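Ripening-associated protein (PDB 4PIT) is a jacalin-related banana lectin that binds mannose-containing sugars, here seen with dimannose in its binding sites. Local coordinates at residues 25-30 with 43-48; 35-40 with 130-135; 70-75 with 95-100; 77-82 with 109-114. The protein carries 1 engineered substitution. One frame throughout, in Å; residues are numbered along the deposited sequence.

Overall arrangement
The chain folds into three four-stranded antiparallel sheets, and the four contacts reach all three. Interaction 1 pairs two neighbouring strands of one sheet; interactions 3 and 4 lie on the two sides of strand 73-83 in another, with centres about 19 Å apart. Interaction 2 holds residues of both mannose pockets and bridges strand 37-46 of the first sheet and the approach to strand 134-140 of the third. It touches interaction 1 through Val40, which packs on Val29, although their centres are about 20 Å apart. Interaction 4 comes within about 5 Å of interaction 2 (nearest atoms), whereas interaction 3, centred about 22 Å from interaction 2, lies across the chain's centre from it.

Interaction 1 (25-30 with 43-48); sequences RIISVK and TFTYYG
One carbonyl, Thr43 O, receives two successive backbone N-H groups, from Ile27 N at 2.8 Å and Ser28 N at 3.2 Å. This is a classic beta bulge: the extra residue shifts the register by one between the Ile26-Phe44 and Ser28-Thr43 pairs. Thr43 N answers with a bond to Ser28 O, and Arg25 and Thr45 exchange two further backbone bonds beyond the bulge. Ile27 carries most of the apolar contact. Its chi1 of 62° sets Ile27 CG1 between its own backbone N and carbonyl carbon, where CG1 lies 3.4 Å from Thr43 O. Ile27 CD1 reaches Thr43 CG2 at 3.9 Å, while Ile27 CG2 touches Thr45 CG2 at 4.0 Å. Thr45 and Arg25 run side by side, with OG1 of the threonine 3.6 Å from Arg25 CB. On the same face, Ser28 OG lies 3.4 Å from Thr43 CB. A water binds Thr43 OG1 at 2.6 Å and Ser28 OG weakly; Thr43 OG1 also hydrogen-bonds to Thr52 on the next strand. Ile26 and Phe44 project from the other face, where Ile26 packs on Phe124 and the Phe44 ring stacks with Tyr24. The whole is a bulged antiparallel hairpin of strands 25-33 and 37-46, two inner strands of one sheet of the jacalin-type beta-prism.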
loop_
_atom_site.group_PDB
_atom_site.type_symbol
_atom_site.label_atom_id
_atom_site.label_comp_id
_atom_site.label_asym_id
_atom_site.label_seq_id
_atom_site.Cartn_x
_atom_site.Cartn_y
_atom_site.Cartn_z
ATOM N N ARG B 25 7.394 -8.431 18.325
ATOM C CA ARG B 25 7.718 -7.016 18.438
ATOM C C ARG B 25 8.998 -6.752 17.642
ATOM O O ARG B 25 10.083 -7.160 18.063
ATOM C CB ARG B 25 7.896 -6.591 19.888
ATOM C CG ARG B 25 8.220 -5.104 19.957
ATOM C CD ARG B 25 8.520 -4.658 21.360
ATOM N NE ARG B 25 8.822 -3.233 21.385
ATOM C CZ ARG B 25 8.983 -2.530 22.502
ATOM N NH1 ARG B 25 8.883 -3.123 23.689
ATOM N NH2 ARG B 25 9.255 -1.234 22.443
ATOM N N ILE B 26 8.881 -6.047 16.523
ATOM C CA ILE B 26 10.065 -5.714 15.720
ATOM C C ILE B 26 10.902 -4.735 16.509
ATOM O O ILE B 26 10.360 -3.694 16.936
ATOM C CB ILE B 26 9.680 -5.115 14.355
ATOM C CG1 ILE B 26 8.924 -6.118 13.480
ATOM C CG2 ILE B 26 10.902 -4.569 13.609
ATOM C CD1 ILE B 26 8.031 -5.350 12.430
ATOM N N ILE B 27 12.215 -5.020 16.665
ATOM C CA ILE B 27 13.080 -4.044 17.351
ATOM C C ILE B 27 14.094 -3.431 16.381
ATOM O O ILE B 27 14.517 -2.302 16.615
ATOM C CB ILE B 27 13.726 -4.605 18.619
ATOM C CG1 ILE B 27 14.649 -5.780 18.348
ATOM C CG2 ILE B 27 12.632 -4.953 19.668
ATOM C CD1 ILE B 27 15.640 -6.095 19.592
ATOM N N SER B 28 14.488 -4.140 15.300
ATOM C CA SER B 28 15.379 -3.545 14.315
ATOM C C SER B 28 15.261 -4.282 12.994
ATOM O O SER B 28 14.823 -5.444 12.936
ATOM C CB SER B 28 16.827 -3.496 14.781
ATOM O OG SER B 28 17.367 -4.790 14.944
ATOM N N VAL B 29 15.579 -3.552 11.920
ATOM C CA VAL B 29 15.596 -4.074 10.573
ATOM C C VAL B 29 16.955 -3.723 9.991
ATOM O O VAL B 29 17.319 -2.555 10.002
ATOM C CB VAL B 29 14.421 -3.499 9.731
ATOM C CG1 VAL B 29 14.524 -3.914 8.262
ATOM C CG2 VAL B 29 13.058 -3.934 10.307
ATOM N N LYS B 30 17.663 -4.694 9.423
ATOM C CA LYS B 30 18.955 -4.443 8.798
ATOM C C LYS B 30 18.777 -4.743 7.344
ATOM O O LYS B 30 18.482 -5.894 6.992
ATOM C CB LYS B 30 20.034 -5.336 9.443
ATOM C CG LYS B 30 21.447 -5.046 8.979
ATOM C CD LYS B 30 22.458 -5.942 9.714
ATOM C CE LYS B 30 22.732 -5.541 11.146
ATOM N NZ LYS B 30 23.625 -6.546 11.805
ATOM N N THR B 43 15.004 -8.328 13.388
ATOM C CA THR B 43 15.245 -8.731 14.781
ATOM C C THR B 43 14.031 -8.353 15.579
ATOM O O THR B 43 13.543 -7.220 15.474
ATOM C CB THR B 43 16.546 -8.099 15.329
ATOM O OG1 THR B 43 17.659 -8.511 14.516
ATOM C CG2 THR B 43 16.843 -8.528 16.787
ATOM N N PHE B 44 13.536 -9.304 16.376
ATOM C CA PHE B 44 12.327 -9.069 17.133
ATOM C C PHE B 44 12.406 -9.721 18.495
ATOM O O PHE B 44 13.272 -10.577 18.728
ATOM C CB PHE B 44 11.122 -9.630 16.351
ATOM C CG PHE B 44 11.209 -11.112 16.059
ATOM C CD1 PHE B 44 10.783 -12.049 17.001
ATOM C CD2 PHE B 44 11.715 -11.567 14.846
ATOM C CE1 PHE B 44 10.893 -13.427 16.746
ATOM C CE2 PHE B 44 11.799 -12.943 14.587
ATOM C CZ PHE B 44 11.368 -13.849 15.527
ATOM N N THR B 45 11.520 -9.304 19.398
ATOM C CA THR B 45 11.408 -9.912 20.716
ATOM C C THR B 45 10.036 -10.534 20.847
ATOM O O THR B 45 9.046 -10.086 20.242
ATOM C CB THR B 45 11.685 -8.905 21.850
ATOM O OG1 THR B 45 10.699 -7.883 21.785
ATOM C CG2 THR B 45 13.096 -8.292 21.790
ATOM N N TYR B 46 9.967 -11.575 21.664
ATOM C CA TYR B 46 8.720 -12.298 21.902
ATOM C C TYR B 46 8.908 -13.036 23.187
ATOM O O TYR B 46 9.870 -13.790 23.295
ATOM C CB TYR B 46 8.427 -13.254 20.729
ATOM C CG TYR B 46 7.057 -13.898 20.734
ATOM C CD1 TYR B 46 5.898 -13.121 20.783
ATOM C CD2 TYR B 46 6.913 -15.269 20.547
ATOM C CE1 TYR B 46 4.631 -13.708 20.719
ATOM C CE2 TYR B 46 5.653 -15.863 20.477
ATOM C CZ TYR B 46 4.516 -15.076 20.553
ATOM O OH TYR B 46 3.280 -15.679 20.496
ATOM N N TYR B 47 8.050 -12.764 24.198
ATOM C CA TYR B 47 8.167 -13.387 25.522
ATOM C C TYR B 47 9.602 -13.301 26.124
ATOM O O TYR B 47 10.127 -14.284 26.662
ATOM C CB TYR B 47 7.697 -14.851 25.458
ATOM C CG TYR B 47 6.189 -14.974 25.419
ATOM C CD1 TYR B 47 5.499 -14.977 24.211
ATOM C CD2 TYR B 47 5.451 -15.108 26.592
ATOM C CE1 TYR B 47 4.110 -15.132 24.168
ATOM C CE2 TYR B 47 4.067 -15.269 26.562
ATOM C CZ TYR B 47 3.396 -15.267 25.350
ATOM O OH TYR B 47 2.025 -15.414 25.326
ATOM N N GLY B 48 10.229 -12.130 25.990
ATOM C CA GLY B 48 11.564 -11.881 26.518
ATOM C C GLY B 48 12.743 -12.481 25.762
ATOM O O GLY B 48 13.881 -12.370 26.221
HETATM O O HOH W 1 18.250 -6.985 12.456
#

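Interaction 2 (35-40 with 130-135); sequences DVVDGV and KFLDAI. With MAN (alpha-D-mannopyranose), chain G; MAN (alpha-D-mannopyranose), chain F; MAN (alpha-D-mannopyranose), chain C.
Two mannose sites of the jacalin-related lectin fold meet at Phe131, whose ring lies against Val36 and Asp38. Val36 CG2 stands over one ring face in a CH-pi contact, 4.1 Å from the Phe131 ring centroid, and Asp38 OD2 comes in the ring plane to the edge, 3.4 Å from Phe131 CD1. The aliphatic part of Lys130 lies over the opposite face. Leu132 N donates to Val37 O at 2.9 Å with an N-H...O angle of 171°, and their side chains run alongside each other. A water donates to both Asp38 OD2 and Lys130 O.

Each segment grips its own mannose in the same way. Asp38 takes O6 of one sugar on OD1 at 2.7 Å and its O4 on OD2 at 2.6 Å, while Asp35 N and Val36 N donate to O5 and O6. Asp35 OD2 accepts from O1 of the second mannose of that disaccharide and also bonds to Tyr83 OH. Asp133 OD1 and OD2 likewise receive O6 and O4 of the other site's mannose, with Lys130 N and Phe131 N serving its O5 and O6. Gly34 to Asp38 and Gly129 to Asp133 form paired GXXXD sites, the sugar-binding motif of mannose-specific jacalin-related lectins.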
loop_
_atom_site.group_PDB
_atom_site.type_symbol
_atom_site.label_atom_id
_atom_site.label_comp_id
_atom_site.label_asym_id
_atom_site.label_seq_id
_atom_site.Cartn_x
_atom_site.Cartn_y
_atom_site.Cartn_z
ATOM N N ASP B 35 23.785 -2.771 -5.574
ATOM C CA ASP B 35 23.034 -2.319 -6.752
ATOM C C ASP B 35 21.529 -2.444 -6.445
ATOM O O ASP B 35 20.722 -1.605 -6.856
ATOM C CB ASP B 35 23.351 -3.203 -7.949
ATOM C CG ASP B 35 24.698 -3.029 -8.617
ATOM O OD1 ASP B 35 25.434 -2.101 -8.234
ATOM O OD2 ASP B 35 25.016 -3.841 -9.495
ATOM N N VAL B 36 21.162 -3.533 -5.737
ATOM C CA VAL B 36 19.763 -3.799 -5.382
ATOM C C VAL B 36 19.662 -4.133 -3.904
ATOM O O VAL B 36 20.668 -4.078 -3.187
ATOM C CB VAL B 36 19.155 -4.941 -6.252
ATOM C CG1 VAL B 36 19.153 -4.566 -7.734
ATOM C CG2 VAL B 36 19.853 -6.283 -6.026
ATOM N N VAL B 37 18.465 -4.522 -3.451
ATOM C CA VAL B 37 18.305 -4.965 -2.064
ATOM C C VAL B 37 18.589 -6.452 -2.057
ATOM O O VAL B 37 17.851 -7.242 -2.660
ATOM C CB VAL B 37 16.897 -4.620 -1.530
ATOM C CG1 VAL B 37 16.749 -5.106 -0.083
ATOM C CG2 VAL B 37 16.645 -3.110 -1.594
ATOM N N ASP B 38 19.705 -6.839 -1.411
ATOM C CA ASP B 38 20.113 -8.232 -1.346
ATOM C C ASP B 38 19.300 -9.018 -0.350
ATOM O O ASP B 38 19.056 -10.188 -0.543
ATOM C CB ASP B 38 21.590 -8.290 -0.926
ATOM C CG ASP B 38 22.490 -7.756 -2.031
ATOM O OD1 ASP B 38 22.648 -6.504 -2.125
ATOM O OD2 ASP B 38 22.965 -8.575 -2.850
ATOM N N GLY B 39 18.946 -8.401 0.766
ATOM C CA GLY B 39 18.251 -9.156 1.778
ATOM C C GLY B 39 17.997 -8.306 2.982
ATOM O O GLY B 39 18.319 -7.109 2.998
ATOM N N VAL B 40 17.333 -8.889 3.987
ATOM C CA VAL B 40 16.990 -8.145 5.206
ATOM C C VAL B 40 17.073 -9.057 6.425
ATOM O O VAL B 40 16.563 -10.177 6.362
ATOM C CB VAL B 40 15.559 -7.521 5.129
ATOM C CG1 VAL B 40 15.256 -6.660 6.344
ATOM C CG2 VAL B 40 15.337 -6.709 3.866
ATOM N N LYS B 130 18.581 -15.061 -4.175
ATOM C CA LYS B 130 19.880 -14.405 -4.114
ATOM C C LYS B 130 19.722 -12.953 -3.643
ATOM O O LYS B 130 20.617 -12.397 -2.990
ATOM C CB LYS B 130 20.547 -14.454 -5.491
ATOM C CG LYS B 130 21.971 -13.907 -5.482
ATOM C CD LYS B 130 22.607 -14.049 -6.878
ATOM C CE LYS B 130 23.930 -13.304 -6.939
ATOM N NZ LYS B 130 24.960 -13.950 -6.087
ATOM N N PHE B 131 18.595 -12.318 -4.030
ATOM C CA PHE B 131 18.266 -10.958 -3.629
ATOM C C PHE B 131 16.900 -10.984 -2.931
ATOM O O PHE B 131 16.299 -12.048 -2.738
ATOM C CB PHE B 131 18.254 -10.015 -4.855
ATOM C CG PHE B 131 19.513 -10.135 -5.710
ATOM C CD1 PHE B 131 20.759 -9.806 -5.188
ATOM C CD2 PHE B 131 19.440 -10.586 -7.031
ATOM C CE1 PHE B 131 21.927 -9.948 -5.959
ATOM C CE2 PHE B 131 20.607 -10.682 -7.819
ATOM C CZ PHE B 131 21.840 -10.369 -7.271
ATOM N N LEU B 132 16.424 -9.802 -2.526
ATOM C CA LEU B 132 15.121 -9.722 -1.913
ATOM C C LEU B 132 14.085 -9.542 -3.029
ATOM O O LEU B 132 13.842 -8.414 -3.487
ATOM C CB LEU B 132 15.068 -8.588 -0.893
ATOM C CG LEU B 132 13.859 -8.634 0.039
ATOM C CD1 LEU B 132 13.788 -9.928 0.852
ATOM C CD2 LEU B 132 13.912 -7.451 0.975
ATOM N N ASP B 133 13.474 -10.665 -3.450
ATOM C CA ASP B 133 12.492 -10.636 -4.529
ATOM C C ASP B 133 11.290 -9.795 -4.225
ATOM O O ASP B 133 10.813 -9.080 -5.110
ATOM C CB ASP B 133 12.011 -12.053 -4.843
ATOM C CG ASP B 133 13.132 -12.936 -5.354
ATOM O OD1 ASP B 133 14.038 -13.282 -4.542
ATOM O OD2 ASP B 133 13.158 -13.218 -6.580
ATOM N N ALA B 134 10.767 -9.886 -2.981
ATOM C CA ALA B 134 9.530 -9.148 -2.685
ATOM C C ALA B 134 9.385 -8.929 -1.200
ATOM O O ALA B 134 9.933 -9.681 -0.393
ATOM C CB ALA B 134 8.326 -9.920 -3.210
ATOM N N ILE B 135 8.616 -7.906 -0.846
ATOM C CA ILE B 135 8.327 -7.627 0.570
ATOM C C ILE B 135 6.908 -7.102 0.709
ATOM O O ILE B 135 6.429 -6.343 -0.124
ATOM C CB ILE B 135 9.384 -6.655 1.176
ATOM C CG1 ILE B 135 9.280 -6.650 2.725
ATOM C CG2 ILE B 135 9.267 -5.242 0.575
ATOM C CD1 ILE B 135 10.502 -5.936 3.465
HETATM C C1 MAN G . 26.994 -4.948 -5.824
HETATM C C2 MAN G . 27.620 -5.331 -4.488
HETATM C C3 MAN G . 27.174 -6.729 -4.056
HETATM C C4 MAN G . 25.654 -6.876 -4.093
HETATM C C5 MAN G . 25.105 -6.468 -5.460
HETATM C C6 MAN G . 23.587 -6.444 -5.511
HETATM O O2 MAN G . 27.257 -4.350 -3.528
HETATM O O3 MAN G . 27.647 -7.036 -2.750
HETATM O O4 MAN G . 25.339 -8.237 -3.848
HETATM O O5 MAN G . 25.562 -5.143 -5.788
HETATM O O6 MAN G . 23.030 -5.515 -4.573
HETATM C C1 MAN F . 18.272 -16.400 -7.776
HETATM C C2 MAN F . 17.191 -17.425 -7.463
HETATM C C3 MAN F . 15.833 -16.937 -7.962
HETATM C C4 MAN F . 15.525 -15.548 -7.405
HETATM C C5 MAN F . 16.677 -14.591 -7.701
HETATM C C6 MAN F . 16.507 -13.238 -7.061
HETATM O O2 MAN F . 17.151 -17.595 -6.045
HETATM O O3 MAN F . 14.803 -17.854 -7.614
HETATM O O4 MAN F . 14.352 -15.036 -8.034
HETATM O O5 MAN F . 17.924 -15.126 -7.209
HETATM O O6 MAN F . 16.471 -13.354 -5.634
HETATM C C1 MAN C . 27.069 -6.417 -9.041
HETATM C C2 MAN C . 27.503 -5.230 -8.173
HETATM C C3 MAN C . 28.816 -4.635 -8.683
HETATM C C4 MAN C . 29.883 -5.715 -8.825
HETATM C C5 MAN C . 29.341 -6.827 -9.719
HETATM C C6 MAN C . 30.292 -7.981 -9.931
HETATM O O1 MAN C . 26.639 -5.961 -10.291
HETATM O O2 MAN C . 27.648 -5.701 -6.839
HETATM O O3 MAN C . 29.267 -3.591 -7.827
HETATM O O4 MAN C . 31.076 -5.162 -9.375
HETATM O O5 MAN C . 28.136 -7.366 -9.147
HETATM O O6 MAN C . 29.923 -8.722 -11.085
HETATM O O HOH W 2 22.996 -11.267 -2.389
#

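Interaction 3 (70-75 with 95-100); sequences GEYLVG and STNKKA
Thr96 OG1 is gripped three times: it donates to Glu71 OE2 at 2.6 Å and accepts from Lys98 N at 3.0 Å and Lys99 N at 3.1 Å. The two accepted bonds form an ST turn and ST motif as the chain leaves its strand. Glu71 reaches across with CG anti to its backbone N (chi1 -170°) and an extended chain, offering the anti lone pair of OE2. The carboxylate is fixed further by Tyr101 OH at OE2 and Gln68 N at OE1, so both oxygens have partners.

Asn97 makes a second polar grip with its flat amide. Its OD1 accepts Tyr72 N at 2.9 Å from above the carbonyl plane, and ND2 donates to Gly70 O at 3.1 Å. Those bonds hold the amide stacked over one face of the Tyr72 ring, amide and ring planes 10° apart, with Asn97 CG 3.6 Å above the ring plane and displaced toward its rim. Asn97 N returns a bond to Tyr72 O.

At the other end Val74 N donates to Ser95 O at 2.8 Å, with Gly75 N adding a weak bond: a classic beta bulge. Val74 CG2 packs on the Thr96 backbone. The contact closes the open end of the hairpin of strands 73-83 and 86-96; beyond it, Leu73 packs on Ile121 and Phe124 of strand 118-128, and Tyr72 rests on Lys120.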
loop_
_atom_site.group_PDB
_atom_site.type_symbol
_atom_site.label_atom_id
_atom_site.label_comp_id
_atom_site.label_asym_id
_atom_site.label_seq_id
_atom_site.Cartn_x
_atom_site.Cartn_y
_atom_site.Cartn_z
ATOM N N GLY B 70 9.159 3.938 21.860
ATOM C CA GLY B 70 8.096 4.767 21.302
ATOM C C GLY B 70 8.214 5.045 19.811
ATOM O O GLY B 70 7.490 5.891 19.282
ATOM N N GLU B 71 9.141 4.352 19.125
ATOM C CA GLU B 71 9.323 4.529 17.687
ATOM C C GLU B 71 8.764 3.316 16.978
ATOM O O GLU B 71 9.027 2.184 17.394
ATOM C CB GLU B 71 10.802 4.709 17.355
ATOM C CG GLU B 71 11.069 5.140 15.916
ATOM C CD GLU B 71 12.531 5.325 15.551
ATOM O OE1 GLU B 71 13.407 4.915 16.350
ATOM O OE2 GLU B 71 12.799 5.864 14.454
ATOM N N TYR B 72 8.004 3.559 15.915
ATOM C CA TYR B 72 7.403 2.463 15.158
ATOM C C TYR B 72 7.432 2.753 13.686
ATOM O O TYR B 72 7.527 3.913 13.279
ATOM C CB TYR B 72 5.958 2.195 15.614
ATOM C CG TYR B 72 5.178 3.447 15.917
ATOM C CD1 TYR B 72 4.489 4.120 14.919
ATOM C CD2 TYR B 72 5.112 3.954 17.213
ATOM C CE1 TYR B 72 3.807 5.308 15.184
ATOM C CE2 TYR B 72 4.429 5.136 17.492
ATOM C CZ TYR B 72 3.761 5.801 16.477
ATOM O OH TYR B 72 3.064 6.958 16.746
ATOM N N LEU B 73 7.338 1.678 12.869
ATOM C CA LEU B 73 7.364 1.802 11.414
ATOM C C LEU B 73 6.017 2.233 10.886
ATOM O O LEU B 73 5.014 1.565 11.133
ATOM C CB LEU B 73 7.777 0.458 10.766
ATOM C CG LEU B 73 9.216 0.019 11.103
ATOM C CD1 LEU B 73 9.392 -1.486 10.873
ATOM C CD2 LEU B 73 10.258 0.860 10.299
ATOM N N VAL B 74 5.978 3.359 10.161
ATOM C CA VAL B 74 4.700 3.897 9.670
ATOM C C VAL B 74 4.681 4.081 8.155
ATOM O O VAL B 74 3.741 4.677 7.605
ATOM C CB VAL B 74 4.319 5.230 10.369
ATOM C CG1 VAL B 74 4.079 5.005 11.851
ATOM C CG2 VAL B 74 5.340 6.355 10.099
ATOM N N GLY B 75 5.707 3.587 7.479
ATOM C CA GLY B 75 5.736 3.714 6.043
ATOM C C GLY B 75 6.809 2.846 5.443
ATOM O O GLY B 75 7.826 2.571 6.083
ATOM N N SER B 95 9.798 4.673 6.802
ATOM C CA SER B 95 9.556 5.838 7.640
ATOM C C SER B 95 9.133 5.377 9.010
ATOM O O SER B 95 8.385 4.417 9.130
ATOM C CB SER B 95 8.426 6.706 7.066
ATOM O OG SER B 95 8.648 7.036 5.708
ATOM N N THR B 96 9.603 6.056 10.045
ATOM C CA THR B 96 9.086 5.846 11.386
ATOM C C THR B 96 8.383 7.137 11.769
ATOM O O THR B 96 8.419 8.116 11.027
ATOM C CB THR B 96 10.144 5.440 12.410
ATOM O OG1 THR B 96 10.946 6.591 12.719
ATOM C CG2 THR B 96 10.993 4.244 11.985
ATOM N N ASN B 97 7.769 7.154 12.949
ATOM C CA ASN B 97 7.143 8.374 13.437
ATOM C C ASN B 97 8.226 9.404 13.822
ATOM O O ASN B 97 7.886 10.551 14.104
ATOM C CB ASN B 97 6.238 8.046 14.625
ATOM C CG ASN B 97 6.956 7.360 15.767
ATOM O OD1 ASN B 97 7.733 6.422 15.577
ATOM N ND2 ASN B 97 6.695 7.793 16.999
ATOM N N LYS B 98 9.519 9.006 13.818
ATOM C CA LYS B 98 10.635 9.885 14.176
ATOM C C LYS B 98 11.404 10.366 12.944
ATOM O O LYS B 98 11.805 11.538 12.914
ATOM C CB LYS B 98 11.573 9.220 15.189
ATOM C CG LYS B 98 10.863 8.895 16.507
ATOM C CD LYS B 98 11.730 9.098 17.748
ATOM C CE LYS B 98 10.923 9.032 19.039
ATOM N NZ LYS B 98 9.785 10.002 19.072
ATOM N N LYS B 99 11.623 9.498 11.930
ATOM C CA LYS B 99 12.343 9.948 10.746
ATOM C C LYS B 99 12.238 8.981 9.585
ATOM O O LYS B 99 11.724 7.886 9.733
ATOM C CB LYS B 99 13.826 10.179 11.065
ATOM C CG LYS B 99 14.544 8.980 11.616
ATOM C CD LYS B 99 16.041 9.192 11.410
ATOM C CE LYS B 99 16.861 8.546 12.486
ATOM N N ALA B 100 12.799 9.395 8.454
ATOM C CA ALA B 100 12.874 8.591 7.241
ATOM C C ALA B 100 14.222 7.864 7.168
ATOM O O ALA B 100 15.276 8.413 7.544
ATOM C CB ALA B 100 12.686 9.473 6.026
#

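Interaction 4 (77-82 with 109-114); sequences AGEVAN and GTPFSL
Glu79 reaches across to Gly109 and Pro111, with its CB, CD and both oxygens making the contacts. Glu79 CB lies 4.0 Å from Gly109 N; beyond it the chain bends at chi2 (-98°), bringing Glu79 CD to 4.0 Å from Pro111 CA. At the tip the two oxygens part company: Glu79 OE1 accepts Gly109 N at 2.9 Å, the donor standing above the carboxylate plane, while Glu79 OE2 rests against Pro111 CB at 3.9 Å. The carboxylate thereby takes up the backbone N-H of Gly109.

The strand pairing is antiparallel and regular. Gly78 and Phe112 exchange two backbone bonds, as do Val80 and Thr110, and the Val80 N bond to Thr110 O is almost straight at 177°. Between them, Glu79 and Pro111 form a non-hydrogen-bonded pair, which suits a proline with no N-H to give.

On the other face of the sheet, Phe112 turns its ring back over the partner strand (chi1 71°), and the ring covers the Gly78 backbone: Gly78 N stands 3.5 Å above the Phe112 ring plane, over its centre, and Phe112 CE1 is 3.5 Å from Gly78 CA. Val80 CG2 meets Phe112 CD1 at 4.0 Å, and Trp10 of the same chain stacks on the Phe112 ring.

Strand 110-116 is outermost in its sheet within this chain and also meets the second subunit, where Pro111 and Leu114 pack on their counterparts and Ser113 O accepts from Trp10 NE1 of that subunit. The arrangement is an outer-strand pairing of the jacalin-type beta-prism at the subunit interface.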
loop_
_atom_site.group_PDB
_atom_site.type_symbol
_atom_site.label_atom_id
_atom_site.label_comp_id
_atom_site.label_asym_id
_atom_site.label_seq_id
_atom_site.Cartn_x
_atom_site.Cartn_y
_atom_site.Cartn_z
ATOM N N ALA B 77 8.584 2.212 1.264
ATOM C CA ALA B 77 8.546 2.573 -0.147
ATOM C C ALA B 77 9.775 2.035 -0.836
ATOM O O ALA B 77 10.732 1.630 -0.188
ATOM C CB ALA B 77 8.467 4.093 -0.310
ATOM N N GLY B 78 9.765 2.053 -2.155
ATOM C CA GLY B 78 10.949 1.611 -2.875
ATOM C C GLY B 78 10.680 1.499 -4.337
ATOM O O GLY B 78 9.790 2.180 -4.862
ATOM N N GLU B 79 11.473 0.647 -5.013
ATOM C CA GLU B 79 11.389 0.418 -6.444
ATOM C C GLU B 79 11.520 -1.041 -6.751
ATOM O O GLU B 79 12.363 -1.718 -6.141
ATOM C CB GLU B 79 12.525 1.134 -7.179
ATOM C CG GLU B 79 12.599 2.629 -6.946
ATOM C CD GLU B 79 11.971 3.475 -8.027
ATOM O OE1 GLU B 79 11.680 2.931 -9.116
ATOM O OE2 GLU B 79 11.825 4.699 -7.806
ATOM N N VAL B 80 10.678 -1.528 -7.666
ATOM C CA VAL B 80 10.740 -2.908 -8.171
ATOM C C VAL B 80 11.535 -2.837 -9.456
ATOM O O VAL B 80 11.144 -2.114 -10.385
ATOM C CB VAL B 80 9.350 -3.536 -8.353
ATOM C CG1 VAL B 80 9.468 -4.919 -8.981
ATOM C CG2 VAL B 80 8.630 -3.607 -7.003
ATOM N N ALA B 81 12.668 -3.549 -9.504
ATOM C CA ALA B 81 13.597 -3.455 -10.635
ATOM C C ALA B 81 13.836 -4.766 -11.306
ATOM O O ALA B 81 13.664 -5.824 -10.714
ATOM C CB ALA B 81 14.925 -2.924 -10.138
ATOM N N ASN B 82 14.296 -4.695 -12.562
ATOM C CA ASN B 82 14.741 -5.860 -13.316
ATOM C C ASN B 82 16.222 -5.911 -13.144
ATOM O O ASN B 82 16.885 -4.934 -13.476
ATOM C CB ASN B 82 14.418 -5.671 -14.801
ATOM C CG ASN B 82 12.956 -5.731 -15.103
ATOM O OD1 ASN B 82 12.256 -6.636 -14.654
ATOM N ND2 ASN B 82 12.460 -4.739 -15.838
ATOM N N GLY B 109 13.145 1.352 -11.097
ATOM C CA GLY B 109 12.266 0.556 -11.926
ATOM C C GLY B 109 10.846 1.067 -11.828
ATOM O O GLY B 109 10.520 2.129 -12.380
ATOM N N THR B 110 10.000 0.308 -11.142
ATOM C CA THR B 110 8.608 0.705 -10.943
ATOM C C THR B 110 8.470 1.118 -9.500
ATOM O O THR B 110 8.615 0.253 -8.629
ATOM C CB THR B 110 7.649 -0.442 -11.285
ATOM O OG1 THR B 110 7.893 -0.882 -12.630
ATOM C CG2 THR B 110 6.174 -0.029 -11.148
ATOM N N PRO B 111 8.218 2.396 -9.185
ATOM C CA PRO B 111 8.091 2.754 -7.776
ATOM C C PRO B 111 6.869 2.170 -7.088
ATOM O O PRO B 111 5.843 1.925 -7.702
ATOM C CB PRO B 111 7.965 4.279 -7.786
ATOM C CG PRO B 111 7.604 4.648 -9.148
ATOM C CD PRO B 111 8.079 3.568 -10.081
ATOM N N PHE B 112 6.978 2.002 -5.773
ATOM C CA PHE B 112 5.843 1.670 -4.934
ATOM C C PHE B 112 5.959 2.493 -3.672
ATOM O O PHE B 112 7.068 2.887 -3.272
ATOM C CB PHE B 112 5.727 0.174 -4.621
ATOM C CG PHE B 112 6.774 -0.357 -3.675
ATOM C CD1 PHE B 112 7.994 -0.815 -4.154
ATOM C CD2 PHE B 112 6.522 -0.443 -2.308
ATOM C CE1 PHE B 112 8.979 -1.293 -3.271
ATOM C CE2 PHE B 112 7.500 -0.932 -1.427
ATOM C CZ PHE B 112 8.703 -1.381 -1.913
ATOM N N SER B 113 4.836 2.729 -3.030
ATOM C CA SER B 113 4.833 3.492 -1.798
ATOM C C SER B 113 3.694 3.102 -0.924
ATOM O O SER B 113 2.555 2.922 -1.415
ATOM C CB SER B 113 4.760 4.987 -2.085
ATOM O OG SER B 113 3.644 5.308 -2.907
ATOM N N LEU B 114 3.984 3.004 0.391
ATOM C CA LEU B 114 2.986 2.704 1.368
ATOM C C LEU B 114 2.962 3.748 2.466
ATOM O O LEU B 114 3.533 3.539 3.544
ATOM C CB LEU B 114 3.145 1.280 1.942
ATOM C CG LEU B 114 2.075 0.866 2.923
ATOM C CD1 LEU B 114 0.729 0.655 2.215
ATOM C CD2 LEU B 114 2.510 -0.393 3.667
#